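Local coordinates for protein aphrodisin (Mesocricetus auratus, PDB 1E5P) that acts as an aphrodisiac pheromone of the female hamster that elicits copulatory behaviour in males, and belongs to the odorant-binding lipocalins, at residues K91-N96 / I109-K114; D18-I23 / V137-N142. All coordinates share one frame; numbering follows the deposited sequence. Where two conformers were deposited one is given.

Contact 1: K91-N96 / I109-K114; sequences KIFFTN and IVVAGK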
ATOM      1  N   LYS A  91       1.868   0.788  12.669  1.00 27.18           N
ATOM      2  CA  LYS A  91       2.200   0.320  11.324  1.00 26.63           C
ATOM      3  C   LYS A  91       1.297  -0.769  10.809  1.00 24.76           C
ATOM      4  O   LYS A  91       0.727  -1.582  11.542  1.00 25.24           O
ATOM      5  CB  LYS A  91       3.689  -0.096  11.229  1.00 30.84           C
ATOM      6  CG  LYS A  91       4.438   1.092  10.575  1.00 35.32           C
ATOM      7  CD  LYS A  91       5.895   1.090  10.865  1.00 37.18           C
ATOM      8  CE  LYS A  91       6.427   2.481  11.136  1.00 36.62           C
ATOM      9  NZ  LYS A  91       6.218   2.829  12.577  1.00 34.96           N
ATOM     10  N   ILE A  92       1.083  -0.758   9.471  1.00 22.22           N
ATOM     11  CA  ILE A  92       0.347  -1.832   8.829  1.00 21.18           C
ATOM     12  C   ILE A  92       1.229  -2.351   7.668  1.00 20.47           C
ATOM     13  O   ILE A  92       1.671  -1.525   6.860  1.00 21.98           O
ATOM     14  CB  ILE A  92      -1.003  -1.428   8.199  1.00 22.80           C
ATOM     15  CG1 ILE A  92      -1.892  -0.630   9.138  1.00 25.13           C
ATOM     16  CG2 ILE A  92      -1.733  -2.676   7.682  1.00 23.12           C
ATOM     17  CD1 ILE A  92      -3.000   0.120   8.380  1.00 26.85           C
ATOM     18  N   PHE A  93       1.514  -3.636   7.655  1.00 19.58           N
ATOM     19  CA  PHE A  93       2.251  -4.222   6.512  1.00 19.02           C
ATOM     20  C   PHE A  93       1.204  -4.916   5.642  1.00 19.31           C
ATOM     21  O   PHE A  93       0.515  -5.835   6.145  1.00 20.69           O
ATOM     22  CB  PHE A  93       3.246  -5.293   7.017  1.00 18.37           C
ATOM     23  CG  PHE A  93       4.367  -4.710   7.837  1.00 18.57           C
ATOM     24  CD1 PHE A  93       4.137  -4.281   9.133  1.00 19.93           C
ATOM     25  CD2 PHE A  93       5.647  -4.629   7.307  1.00 20.90           C
ATOM     26  CE1 PHE A  93       5.171  -3.749   9.898  1.00 21.82           C
ATOM     27  CE2 PHE A  93       6.671  -4.093   8.067  1.00 21.49           C
ATOM     28  CZ  PHE A  93       6.434  -3.660   9.350  1.00 21.09           C
ATOM     29  N   PHE A  94       0.997  -4.473   4.412  1.00 19.20           N
ATOM     30  CA  PHE A  94       0.022  -5.082   3.524  1.00 19.42           C
ATOM     31  C   PHE A  94       0.716  -5.821   2.352  1.00 20.12           C
ATOM     32  O   PHE A  94       1.806  -5.404   1.949  1.00 20.62           O
ATOM     33  CB  PHE A  94      -0.754  -3.978   2.748  1.00 20.88           C
ATOM     34  CG  PHE A  94      -1.720  -3.129   3.493  1.00 21.38           C
ATOM     35  CD1 PHE A  94      -3.019  -3.606   3.724  1.00 23.04           C
ATOM     36  CD2 PHE A  94      -1.394  -1.857   3.925  1.00 20.48           C
ATOM     37  CE1 PHE A  94      -3.939  -2.811   4.397  1.00 22.62           C
ATOM     38  CE2 PHE A  94      -2.309  -1.062   4.590  1.00 21.35           C
ATOM     39  CZ  PHE A  94      -3.590  -1.541   4.814  1.00 22.15           C
ATOM     40  N   THR A  95       0.063  -6.849   1.854  1.00 18.80           N
ATOM     41  CA  THR A  95       0.502  -7.480   0.601  1.00 19.72           C
ATOM     42  C   THR A  95      -0.543  -7.060  -0.438  1.00 19.80           C
ATOM     43  O   THR A  95      -1.738  -6.914  -0.079  1.00 19.98           O
ATOM     44  CB  THR A  95       0.629  -8.993   0.713  1.00 24.25           C
ATOM     45  OG1 THR A  95       0.938  -9.545  -0.572  1.00 28.41           O
ATOM     46  CG2 THR A  95      -0.660  -9.648   1.192  1.00 23.80           C
ATOM     47  N   ASN A  96      -0.146  -6.751  -1.661  1.00 19.75           N
ATOM     48  CA  ASN A  96      -1.131  -6.413  -2.705  1.00 19.04           C
ATOM     49  C   ASN A  96      -0.662  -7.063  -4.021  1.00 20.42           C
ATOM     50  O   ASN A  96       0.557  -7.139  -4.250  1.00 21.57           O
ATOM     51  CB  ASN A  96      -1.261  -4.928  -2.976  1.00 17.98           C
ATOM     52  CG  ASN A  96      -2.231  -4.566  -4.083  1.00 18.75           C
ATOM     53  OD1 ASN A  96      -1.939  -3.794  -5.018  1.00 24.27           O
ATOM     54  ND2 ASN A  96      -3.443  -5.079  -4.013  1.00 16.76           N
ATOM     55  N   ILE A 109       4.500  -5.109  -1.519  1.00 18.35           N
ATOM     56  CA  ILE A 109       4.367  -4.988  -0.064  1.00 18.84           C
ATOM     57  C   ILE A 109       4.294  -3.483   0.193  1.00 19.61           C
ATOM     58  O   ILE A 109       5.086  -2.716  -0.356  1.00 20.92           O
ATOM     59  CB  ILE A 109       5.538  -5.573   0.743  1.00 19.94           C
ATOM     60  CG1 ILE A 109       5.546  -7.089   0.567  1.00 22.07           C
ATOM     61  CG2 ILE A 109       5.384  -5.205   2.227  1.00 21.35           C
ATOM     62  CD1 ILE A 109       6.849  -7.745   0.985  1.00 25.34           C
ATOM     63  N   VAL A 110       3.302  -3.051   0.964  1.00 19.47           N
ATOM     64  CA  VAL A 110       3.160  -1.653   1.313  1.00 18.85           C
ATOM     65  C   VAL A 110       3.201  -1.547   2.847  1.00 20.06           C
ATOM     66  O   VAL A 110       2.525  -2.336   3.527  1.00 21.85           O
ATOM     67  CB  VAL A 110       1.803  -1.083   0.811  1.00 20.71           C
ATOM     68  CG1 VAL A 110       1.619   0.340   1.276  1.00 20.26           C
ATOM     69  CG2 VAL A 110       1.768  -1.206  -0.716  1.00 21.94           C
ATOM     70  N   VAL A 111       4.038  -0.659   3.354  1.00 18.08           N
ATOM     71  CA  VAL A 111       4.060  -0.452   4.825  1.00 19.52           C
ATOM     72  C   VAL A 111       3.470   0.932   5.097  1.00 19.49           C
ATOM     73  O   VAL A 111       4.023   1.941   4.685  1.00 19.37           O
ATOM     74  CB  VAL A 111       5.462  -0.537   5.428  1.00 19.34           C
ATOM     75  CG1 VAL A 111       5.397  -0.380   6.959  1.00 21.64           C
ATOM     76  CG2 VAL A 111       6.159  -1.835   5.044  1.00 20.83           C
ATOM     77  N   ALA A 112       2.321   0.954   5.757  1.00 20.05           N
ATOM     78  CA  ALA A 112       1.675   2.208   6.142  1.00 20.10           C
ATOM     79  C   ALA A 112       2.118   2.542   7.580  1.00 20.00           C
ATOM     80  O   ALA A 112       2.331   1.605   8.335  1.00 19.47           O
ATOM     81  CB  ALA A 112       0.165   2.010   6.129  1.00 20.23           C
ATOM     82  N   GLY A 113       2.244   3.811   7.917  1.00 19.36           N
ATOM     83  CA  GLY A 113       2.627   4.191   9.258  1.00 20.93           C
ATOM     84  C   GLY A 113       2.068   5.539   9.666  1.00 21.38           C
ATOM     85  O   GLY A 113       1.441   6.254   8.889  1.00 20.72           O
ATOM     86  N   LYS A 114       2.347   5.904  10.923  1.00 22.98           N
ATOM     87  CA  LYS A 114       1.887   7.192  11.431  1.00 24.56           C
ATOM     88  C   LYS A 114       2.780   8.335  11.041  1.00 26.47           C
ATOM     89  O   LYS A 114       2.418   9.514  11.237  1.00 27.57           O
ATOM     90  CB  LYS A 114       1.634   7.079  12.942  1.00 24.59           C
ATOM     91  CG  LYS A 114       0.577   6.016  13.224  1.00 25.77           C
ATOM     92  CD  LYS A 114      -0.807   6.481  12.812  1.00 27.63           C
ATOM     93  CE  LYS A 114      -1.864   5.403  13.037  1.00 26.43           C
ATOM     94  NZ  LYS A 114      -3.218   5.980  12.811  1.00 25.55           N
TER
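Phe93 and Val111 face each other in a non-hydrogen-bonded antiparallel pair, their side chains side by side and pointing the same way. A chi1 of -177° turns Val111 CG1 away from the backbone N and sets this methyl over the centre of the Phe93 ring, 4.2 Å from the centroid and 12° off the normal, a CH-pi contact. Val111 CG2 closes on Phe93 CD2 at 3.6 Å. Helix 120-132 covers this face, Ile125 meeting Phe93 and Leu126 meeting Val111. Cutting this ring back to an alanine is likely to open a gap under Ile125 and leave the Val111 methyl without its aromatic face. The buried Lys91 is equally tight, its CG 3.1 Å from Ala112 O and 3.8 Å from Gly113 CA. On the barrel side Ala112 CB lies at the Phe94 ring edge, 4.2 Å from CE2, while Ile92 CG2 sits 3.5 Å above one face, offset toward the rim. The loose side is Thr95, partly exposed and making no side-chain contact with 109-114, and the exposed Lys114, whose NZ hydrogen-bonds to Lys9 O and whose side chain makes a cation-pi contact with Trp10. Four bonds, the straightest from Phe94 N to Val110 O (2.8 Å, 178°), satisfy the backbone N and O of Ile92, Phe94, Val110 and Ala112; Phe93 and Thr95 bond to strand 79-87 and Ile109 to strand 8-17. The side chains thus make two apolar surfaces, one for the helix and one for the barrel interior.

Contact 2: D18-I23 / V137-N142; sequences DNLEKI and VENILN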
ATOM      1  N   ASP A  18       7.768  -6.328  -7.217  1.00 21.10           N
ATOM      2  CA  ASP A  18       8.606  -7.129  -8.145  1.00 21.71           C
ATOM      3  C   ASP A  18       8.792  -6.410  -9.461  1.00 21.84           C
ATOM      4  O   ASP A  18       9.841  -6.623 -10.127  0.50 20.60           O
ATOM      5  CB  ASP A  18       8.101  -8.550  -8.271  1.00 24.32           C
ATOM      6  CG  ASP A  18       6.678  -8.693  -8.760  1.00 25.75           C
ATOM      7  OD1 ASP A  18       6.000  -7.668  -8.905  1.00 24.03           O
ATOM      8  OD2 ASP A  18       6.231  -9.848  -8.988  1.00 28.68           O
ATOM      9  N   ASN A  19       7.868  -5.572  -9.907  1.00 21.63           N
ATOM     10  CA  ASN A  19       8.009  -4.765 -11.135  1.00 21.67           C
ATOM     11  C   ASN A  19       8.307  -3.354 -10.662  1.00 22.04           C
ATOM     12  O   ASN A  19       7.438  -2.522 -10.375  1.00 22.06           O
ATOM     13  CB  ASN A  19       6.731  -4.849 -11.985  1.00 20.63           C
ATOM     14  CG  ASN A  19       6.444  -6.250 -12.464  1.00 21.26           C
ATOM     15  OD1 ASN A  19       5.280  -6.694 -12.549  1.00 23.93           O
ATOM     16  ND2 ASN A  19       7.471  -7.036 -12.801  1.00 19.86           N
ATOM     17  N   LEU A  20       9.597  -3.022 -10.565  1.00 22.06           N
ATOM     18  CA  LEU A  20      10.008  -1.769  -9.920  1.00 22.65           C
ATOM     19  C   LEU A  20       9.480  -0.526 -10.564  1.00 21.84           C
ATOM     20  O   LEU A  20       9.134   0.461  -9.871  1.00 22.35           O
ATOM     21  CB  LEU A  20      11.532  -1.803  -9.779  1.00 25.31           C
ATOM     22  CG  LEU A  20      12.231  -0.639  -9.091  1.00 29.21           C
ATOM     23  CD1 LEU A  20      11.741  -0.475  -7.668  1.00 30.70           C
ATOM     24  CD2 LEU A  20      13.753  -0.849  -9.137  1.00 31.23           C
ATOM     25  N   GLU A  21       9.324  -0.513 -11.901  1.00 20.93           N
ATOM     26  CA  GLU A  21       8.859   0.684 -12.571  1.00 22.55           C
ATOM     27  C   GLU A  21       7.456   1.085 -12.110  1.00 21.84           C
ATOM     28  O   GLU A  21       7.110   2.256 -12.198  1.00 22.39           O
ATOM     29  CB  GLU A  21       8.893   0.567 -14.089  1.00 24.71           C
ATOM     30  CG  GLU A  21       7.989  -0.445 -14.715  0.50 22.91           C
ATOM     31  CD  GLU A  21       8.351  -1.895 -14.600  0.50 21.90           C
ATOM     32  OE1 GLU A  21       9.504  -2.232 -14.242  0.40 20.58           O
ATOM     33  OE2 GLU A  21       7.419  -2.706 -14.875  0.50 20.52           O
ATOM     34  N   LYS A  22       6.670   0.134 -11.603  1.00 21.04           N
ATOM     35  CA  LYS A  22       5.318   0.472 -11.152  1.00 20.43           C
ATOM     36  C   LYS A  22       5.293   1.401  -9.942  1.00 20.63           C
ATOM     37  O   LYS A  22       4.293   2.113  -9.708  1.00 20.76           O
ATOM     38  CB  LYS A  22       4.588  -0.822 -10.764  1.00 20.73           C
ATOM     39  CG  LYS A  22       4.211  -1.737 -11.917  1.00 22.45           C
ATOM     40  CD  LYS A  22       2.983  -1.189 -12.654  1.00 23.07           C
ATOM     41  CE  LYS A  22       2.513  -2.160 -13.756  1.00 21.58           C
ATOM     42  NZ  LYS A  22       1.275  -1.613 -14.397  1.00 21.21           N
ATOM     43  N   ILE A  23       6.360   1.394  -9.143  1.00 18.75           N
ATOM     44  CA  ILE A  23       6.376   2.135  -7.885  1.00 19.03           C
ATOM     45  C   ILE A  23       7.406   3.246  -7.825  1.00 19.84           C
ATOM     46  O   ILE A  23       7.497   3.962  -6.813  1.00 19.02           O
ATOM     47  CB  ILE A  23       6.514   1.185  -6.682  1.00 18.96           C
ATOM     48  CG1 ILE A  23       7.783   0.316  -6.754  1.00 18.94           C
ATOM     49  CG2 ILE A  23       5.301   0.265  -6.612  1.00 20.27           C
ATOM     50  CD1 ILE A  23       8.177  -0.272  -5.400  1.00 20.16           C
ATOM     51  N   VAL A 137      15.056  -7.354  -2.209  1.00 30.38           N
ATOM     52  CA  VAL A 137      15.215  -6.268  -1.231  1.00 30.97           C
ATOM     53  C   VAL A 137      15.692  -5.010  -1.915  1.00 29.79           C
ATOM     54  O   VAL A 137      15.399  -3.893  -1.439  1.00 29.42           O
ATOM     55  CB  VAL A 137      16.059  -6.702  -0.030  1.00 34.10           C
ATOM     56  CG1 VAL A 137      16.229  -5.598   1.000  1.00 36.44           C
ATOM     57  CG2 VAL A 137      15.399  -7.905   0.656  1.00 35.09           C
ATOM     58  N   GLU A 138      16.322  -5.070  -3.135  1.00 28.73           N
ATOM     59  CA  GLU A 138      16.734  -3.813  -3.777  1.00 28.96           C
ATOM     60  C   GLU A 138      15.528  -3.101  -4.382  1.00 27.75           C
ATOM     61  O   GLU A 138      15.638  -1.958  -4.852  1.00 27.94           O
ATOM     62  CB  GLU A 138      17.743  -4.090  -4.886  1.00 32.12           C
ATOM     63  CG  GLU A 138      17.187  -4.893  -6.062  1.00 35.77           C
ATOM     64  CD  GLU A 138      18.280  -5.209  -7.071  1.00 38.78           C
ATOM     65  N   ASN A 139      14.384  -3.736  -4.345  1.00 25.51           N
ATOM     66  CA  ASN A 139      13.150  -3.151  -4.856  1.00 23.79           C
ATOM     67  C   ASN A 139      12.332  -2.514  -3.735  1.00 23.13           C
ATOM     68  O   ASN A 139      11.149  -2.183  -3.980  1.00 22.86           O
ATOM     69  CB  ASN A 139      12.319  -4.202  -5.578  1.00 24.76           C
ATOM     70  CG  ASN A 139      12.820  -4.620  -6.938  1.00 26.55           C
ATOM     71  OD1 ASN A 139      12.064  -5.148  -7.773  1.00 26.61           O
ATOM     72  ND2 ASN A 139      14.112  -4.378  -7.190  1.00 26.27           N
ATOM     73  N   ILE A 140      12.873  -2.391  -2.540  1.00 22.08           N
ATOM     74  CA  ILE A 140      12.200  -1.701  -1.432  1.00 22.07           C
ATOM     75  C   ILE A 140      12.510  -0.214  -1.538  1.00 22.17           C
ATOM     76  O   ILE A 140      13.695   0.217  -1.472  1.00 22.88           O
ATOM     77  CB  ILE A 140      12.645  -2.227  -0.052  1.00 23.23           C
ATOM     78  CG1 ILE A 140      12.245  -3.689   0.150  1.00 23.42           C
ATOM     79  CG2 ILE A 140      12.074  -1.367   1.071  1.00 25.09           C
ATOM     80  CD1 ILE A 140      12.973  -4.349   1.325  1.00 24.69           C
ATOM     81  N   LEU A 141      11.473   0.603  -1.739  1.00 20.37           N
ATOM     82  CA  LEU A 141      11.636   2.030  -1.886  1.00 21.04           C
ATOM     83  C   LEU A 141      11.107   2.858  -0.725  1.00 22.31           C
ATOM     84  O   LEU A 141      10.055   2.575  -0.147  1.00 21.01           O
ATOM     85  CB  LEU A 141      10.933   2.511  -3.182  1.00 21.95           C
ATOM     86  CG  LEU A 141      11.389   1.825  -4.480  1.00 22.43           C
ATOM     87  CD1 LEU A 141      10.647   2.443  -5.661  1.00 22.32           C
ATOM     88  CD2 LEU A 141      12.894   1.972  -4.676  1.00 23.29           C
ATOM     89  N   ASN A 142      11.841   3.933  -0.424  1.00 23.39           N
ATOM     90  CA  ASN A 142      11.431   4.873   0.626  1.00 24.53           C
ATOM     91  C   ASN A 142      10.443   5.885   0.046  1.00 23.62           C
ATOM     92  O   ASN A 142      10.824   6.789  -0.711  1.00 24.64           O
ATOM     93  CB  ASN A 142      12.657   5.615   1.174  1.00 27.97           C
ATOM     94  CG  ASN A 142      12.339   6.489   2.396  1.00 30.50           C
ATOM     95  OD1 ASN A 142      11.208   6.919   2.577  0.50 26.00           O
TER
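Leu20 and Ile23 converge on a single methyl, Leu141 CD1, and no hydrogen bond spans the two segments. From the 18-23 loop Leu20 extends with CG anti to the backbone N (chi1 -178°), which carries its CD1 to 3.7 Å from Leu141 CD1. Ile23 instead places CG1 between its backbone N and carbonyl carbon (chi1 58°); from this crowded position the chain runs on extended, and Ile23 CD1 also lies 3.7 Å from Leu141 CD1. Leu141 crosses both partners at a slant, presenting the same methyl to each. The same Ile23 CD1 approaches the backbone at Asn139 O, 3.8 Å away, while Asn139 itself directs its CB toward the loop. Leu20 and Asn139 have the nearest CA atoms of the two segments, 6.1 Å apart. The loop is folded into tight turns, Lys22 N bonding to Asn19 O and Ile23 N to Leu20 O, both at 3.0 Å, which sets Leu20 and Ile23 on the side facing 137-142. Ile15 and Ala17 pack on Ile23 from strand 8-17, and Leu141 is backbone-bonded to Ile15. Here the short strand 140-142 also packs on the loop that follows strand 8-17; a short strand after the C-terminal helix, paired with the first strand, is characteristic of the lipocalin fold.

In the fold
Both contacts reach the same curled antiparallel sheet, contact 1 through two of its strands and contact 2 through strand 140-142; their centres are 14 Å apart and their nearest atoms about 6 Å apart, so they do not touch. Strand 8-17 connects them: Ala16 is backbone-bonded to Ile109 of contact 1, and the neighbouring Ile15 to Leu141 of contact 2. Helix 120-132 forms a second link, since Leu126 packs on Ile109 and Val111 as well as on Ile140. Contact 1 is buried, its centre 6 Å from that of the chain, and its inward side chains probably help line the ligand cavity, as in other lipocalins. Contact 2 lies farther out, 12 Å from the chain centre, and joins chain regions 114 residues apart.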